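Local coordinates for 3-polyprenyl-4-hydroxybenzoate decarboxylase and related decarboxylases (Pelotomaculum thermopropionicum, PDB 6H6X), which probably decarboxylates aromatic acids of the 4-hydroxybenzoate or furan type as a UbiD-family enzyme, using a prenylated flavin cofactor with manganese and potassium, at residues Gly125-Tyr130 with Arg152-Gly157. The protein carries 8 engineered substitutions. Residues are numbered along the deposited sequence; the frame is centred on the assembly and turned at random.
With 4LU (1-deoxy-5-O-phosphono-1-(3,3,4,5-tetramethyl-9,11-dioxo-2,3,8,9,10,11-hexahydro-7H-quinolino[1,8-fg]pteridin-12-ium-7-y l)-D-ribitol), chain I.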
ATOM      1  N   GLY B 125      -2.334  23.181 -14.060  1.00 59.18           N
ATOM      2  CA  GLY B 125      -1.386  23.685 -15.072  1.00 63.89           C
ATOM      3  C   GLY B 125      -1.725  23.505 -16.559  1.00 65.01           C
ATOM      4  O   GLY B 125      -0.925  23.885 -17.399  1.00 62.75           O
ATOM      5  N   ASP B 126      -2.867  22.895 -16.897  1.00 71.75           N
ATOM      6  CA  ASP B 126      -3.178  22.553 -18.305  1.00 74.55           C
ATOM      7  C   ASP B 126      -3.451  23.813 -19.149  1.00 73.32           C
ATOM      8  O   ASP B 126      -4.168  24.704 -18.701  1.00 60.80           O
ATOM      9  CB  ASP B 126      -4.414  21.613 -18.409  1.00 70.09           C
ATOM     10  CG  ASP B 126      -4.135  20.154 -17.963  1.00 64.91           C
ATOM     11  OD1 ASP B 126      -2.996  19.758 -17.604  1.00 70.00           O
ATOM     12  OD2 ASP B 126      -5.105  19.388 -18.005  1.00 63.79           O
ATOM     13  N   ALA B 127      -2.928  23.845 -20.375  1.00 66.22           N
ATOM     14  CA  ALA B 127      -3.127  24.982 -21.282  1.00 69.32           C
ATOM     15  C   ALA B 127      -4.565  25.276 -21.710  1.00 70.46           C
ATOM     16  O   ALA B 127      -4.873  26.399 -22.078  1.00 67.10           O
ATOM     17  CB  ALA B 127      -2.286  24.792 -22.519  1.00 74.52           C
ATOM     18  N   GLY B 128      -5.427  24.269 -21.689  1.00 70.09           N
ATOM     19  CA  GLY B 128      -6.836  24.457 -21.993  1.00 65.33           C
ATOM     20  C   GLY B 128      -7.536  23.098 -21.993  1.00 65.41           C
ATOM     21  O   GLY B 128      -7.032  22.137 -21.411  1.00 54.70           O
ATOM     22  N   PRO B 129      -8.689  22.997 -22.660  1.00 63.73           N
ATOM     23  CA  PRO B 129      -9.378  21.718 -22.768  1.00 56.99           C
ATOM     24  C   PRO B 129      -8.573  20.717 -23.603  1.00 54.81           C
ATOM     25  O   PRO B 129      -7.924  21.108 -24.571  1.00 46.34           O
ATOM     26  CB  PRO B 129     -10.665  22.076 -23.474  1.00 65.40           C
ATOM     27  CG  PRO B 129     -10.822  23.560 -23.314  1.00 66.72           C
ATOM     28  CD  PRO B 129      -9.412  24.062 -23.373  1.00 67.09           C
ATOM     29  N   TYR B 130      -8.571  19.451 -23.183  1.00 49.49           N
ATOM     30  CA  TYR B 130      -7.857  18.392 -23.894  1.00 44.18           C
ATOM     31  C   TYR B 130      -8.748  17.221 -24.173  1.00 42.53           C
ATOM     32  O   TYR B 130      -9.521  16.810 -23.314  1.00 43.50           O
ATOM     33  CB  TYR B 130      -6.681  17.887 -23.072  1.00 46.57           C
ATOM     34  CG  TYR B 130      -5.394  18.602 -23.360  1.00 43.89           C
ATOM     35  CD1 TYR B 130      -5.106  19.792 -22.754  1.00 49.61           C
ATOM     36  CD2 TYR B 130      -4.448  18.056 -24.206  1.00 48.78           C
ATOM     37  CE1 TYR B 130      -3.917  20.459 -22.997  1.00 49.98           C
ATOM     38  CE2 TYR B 130      -3.270  18.703 -24.457  1.00 50.60           C
ATOM     39  CZ  TYR B 130      -3.025  19.924 -23.834  1.00 52.00           C
ATOM     40  OH  TYR B 130      -1.863  20.594 -24.038  1.00 55.19           O
ATOM     41  N   ARG B 152      -2.804  12.985 -26.761  1.00 45.03           N
ATOM     42  CA  ARG B 152      -3.496  14.145 -26.238  1.00 47.20           C
ATOM     43  C   ARG B 152      -3.656  15.183 -27.356  1.00 42.62           C
ATOM     44  O   ARG B 152      -2.765  15.361 -28.180  1.00 39.05           O
ATOM     45  CB  ARG B 152      -2.785  14.713 -25.028  1.00 51.01           C
ATOM     46  CG  ARG B 152      -1.521  15.483 -25.329  1.00 53.39           C
ATOM     47  CD  ARG B 152      -0.801  15.852 -24.046  1.00 59.34           C
ATOM     48  NE  ARG B 152       0.260  16.821 -24.311  1.00 61.48           N
ATOM     49  CZ  ARG B 152       1.444  16.897 -23.699  1.00 60.27           C
ATOM     50  NH1 ARG B 152       1.821  16.039 -22.737  1.00 58.93           N
ATOM     51  NH2 ARG B 152       2.283  17.851 -24.078  1.00 57.80           N
ATOM     52  N   LEU B 153      -4.826  15.801 -27.403  1.00 40.45           N
ATOM     53  CA  LEU B 153      -5.138  16.793 -28.397  1.00 44.83           C
ATOM     54  C   LEU B 153      -5.616  18.061 -27.671  1.00 46.38           C
ATOM     55  O   LEU B 153      -6.605  18.045 -26.942  1.00 46.57           O
ATOM     56  CB  LEU B 153      -6.226  16.260 -29.313  1.00 47.76           C
ATOM     57  CG  LEU B 153      -5.809  14.990 -30.027  1.00 46.46           C
ATOM     58  CD1 LEU B 153      -6.983  14.115 -30.317  1.00 53.91           C
ATOM     59  CD2 LEU B 153      -5.094  15.353 -31.298  1.00 52.44           C
ATOM     60  N   GLN B 154      -4.864  19.143 -27.807  1.00 52.89           N
ATOM     61  CA  GLN B 154      -5.246  20.418 -27.215  1.00 55.38           C
ATOM     62  C   GLN B 154      -6.240  21.100 -28.143  1.00 52.46           C
ATOM     63  O   GLN B 154      -5.986  21.244 -29.334  1.00 59.55           O
ATOM     64  CB  GLN B 154      -4.018  21.328 -27.006  1.00 66.36           C
ATOM     65  CG  GLN B 154      -4.324  22.558 -26.128  1.00 62.26           C
ATOM     66  CD  GLN B 154      -3.170  23.523 -26.005  1.00 61.76           C
ATOM     67  OE1 GLN B 154      -1.997  23.152 -26.147  1.00 59.01           O
ATOM     68  NE2 GLN B 154      -3.505  24.781 -25.714  1.00 71.03           N
ATOM     69  N   VAL B 155      -7.369  21.523 -27.615  1.00 55.40           N
ATOM     70  CA  VAL B 155      -8.321  22.282 -28.409  1.00 58.76           C
ATOM     71  C   VAL B 155      -7.792  23.710 -28.480  1.00 60.45           C
ATOM     72  O   VAL B 155      -7.767  24.409 -27.481  1.00 65.92           O
ATOM     73  CB  VAL B 155      -9.715  22.242 -27.789  1.00 57.39           C
ATOM     74  CG1 VAL B 155     -10.731  22.996 -28.659  1.00 57.93           C
ATOM     75  CG2 VAL B 155     -10.136  20.806 -27.596  1.00 61.44           C
ATOM     76  N   THR B 156      -7.289  24.103 -29.645  1.00 68.52           N
ATOM     77  CA  THR B 156      -6.699  25.428 -29.823  1.00 71.78           C
ATOM     78  C   THR B 156      -7.579  26.399 -30.653  1.00 86.61           C
ATOM     79  O   THR B 156      -7.320  27.590 -30.653  1.00 91.02           O
ATOM     80  CB  THR B 156      -5.317  25.333 -30.465  1.00 70.77           C
ATOM     81  OG1 THR B 156      -5.444  24.694 -31.724  1.00 72.65           O
ATOM     82  CG2 THR B 156      -4.337  24.544 -29.583  1.00 75.46           C
ATOM     83  N   GLY B 157      -8.592  25.900 -31.351  1.00 86.75           N
ATOM     84  CA  GLY B 157      -9.598  26.758 -31.966  1.00 87.75           C
ATOM     85  C   GLY B 157     -10.813  25.945 -32.372  1.00 84.89           C
ATOM     86  O   GLY B 157     -10.857  24.752 -32.099  1.00 89.27           O
TER
HETATM   87  C9  4LU I 503      -1.795   6.708 -24.229  1.00 56.45           C
HETATM   88  C8  4LU I 503      -2.968   6.776 -23.419  1.00 49.77           C
HETATM   89  C7  4LU I 503      -3.467   7.983 -22.917  1.00 47.98           C
HETATM   90  C10 4LU I 503       0.683   8.977 -25.915  1.00 57.01           C
HETATM   91  C6  4LU I 503      -2.588   9.215 -23.044  1.00 50.55           C
HETATM   92  N3  4LU I 503       1.380  11.228 -27.412  1.00 57.60           N
HETATM   93  C2  4LU I 503       1.911  10.002 -27.721  1.00 58.97           C
HETATM   94  C13 4LU I 503      -3.974  10.983 -21.503  1.00 50.40           C
HETATM   95  C5  4LU I 503      -2.966  10.653 -22.586  1.00 51.50           C
HETATM   96  C1  4LU I 503      -0.791  11.414 -23.450  1.00 53.93           C
HETATM   97  O2  4LU I 503       2.715   9.898 -28.699  1.00 59.62           O
HETATM   98  N1  4LU I 503       1.559   8.900 -26.994  1.00 56.51           N
HETATM   99  C4  4LU I 503       0.509  11.411 -26.375  1.00 57.66           C
HETATM  100  O4  4LU I 503       0.031  12.549 -26.135  1.00 55.60           O
HETATM  101  C4A 4LU I 503       0.117  10.219 -25.543  1.00 55.83           C
HETATM  102  N5  4LU I 503      -0.820  10.305 -24.460  1.00 55.88           N
HETATM  103  C3  4LU I 503      -1.988  11.726 -22.920  1.00 56.76           C
HETATM  104  C12 4LU I 503      -3.897  11.050 -23.767  1.00 54.10           C
HETATM  105  C5A 4LU I 503      -1.493   9.135 -24.016  1.00 50.93           C
HETATM  106  C7M 4LU I 503      -4.721   8.004 -22.045  1.00 53.52           C
HETATM  107  C8M 4LU I 503      -3.667   5.461 -23.202  1.00 52.53           C
HETATM  108  C9A 4LU I 503      -0.992   7.828 -24.528  1.00 52.64           C
HETATM  109  N10 4LU I 503       0.294   7.820 -25.193  1.00 50.44           N
HETATM  110  C1' 4LU I 503       0.947   6.567 -25.568  1.00 54.91           C
HETATM  111  C2' 4LU I 503       0.588   5.959 -26.943  1.00 56.20           C
HETATM  112  O2' 4LU I 503      -0.813   5.979 -27.232  1.00 55.03           O
HETATM  113  C3' 4LU I 503       1.030   4.503 -26.931  1.00 57.27           C
HETATM  114  O3' 4LU I 503       2.382   4.421 -26.475  1.00 54.84           O
HETATM  115  C4' 4LU I 503       0.840   3.832 -28.295  1.00 58.26           C
HETATM  116  O4' 4LU I 503       0.808   2.374 -28.242  1.00 47.19           O
HETATM  117  C5' 4LU I 503       1.873   4.194 -29.349  1.00 58.22           C
HETATM  118  O5' 4LU I 503       1.401   3.404 -30.462  1.00 62.64           O
HETATM  119  P   4LU I 503       2.323   3.034 -31.748  1.00 61.63           P
HETATM  120  O2P 4LU I 503       1.396   2.390 -32.794  1.00 59.05           O
HETATM  121  O3P 4LU I 503       2.855   4.394 -32.286  1.00 50.87           O
HETATM  122  O1P 4LU I 503       3.361   2.054 -31.199  1.00 60.88           O
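Tyr130 lays one face of its ring against the aliphatic part of Gln154, whose CB stands 4.0 Å from the ring centroid of Tyr130 in a CH-pi contact. With CG of Gln154 anti to its backbone N (chi1 -168°) and the chain extended beyond, the side chain runs out past the phenol, its amide plane turned 29° from the ring. Gln154 NE2 comes within 3.4 Å of Ala127 CB, while Gln154 OE1 accepts from Gly255 N and the Tyr130 hydroxyl is hydrogen-bonded to Glu254. Arg152 CG passes 3.8 Å from Tyr130 CE2; the guanidinium of Arg152 forms salt bridges with Glu254 and Glu259, while Arg152 N donates to O4 of the prenylated flavin at 2.9 Å. Replacing Tyr130 by an alanine is likely to open a gap between the Gln154 and Arg152 chains and cost Glu254 a hydrogen-bond partner. Beside this, Val155 N donates almost straight (173°) to Pro129 O at 3.1 Å, next to the antiparallel, non-hydrogen-bonded pair Tyr130-Gln154. Here strand 130-139 begins alongside strand 146-157 in the antiparallel sheet of the flavin-binding domain; strand 252-258 packs against Ala127, Gln154 and Arg152, and helix 113-116 meets Pro129 and Val155 through Leu114.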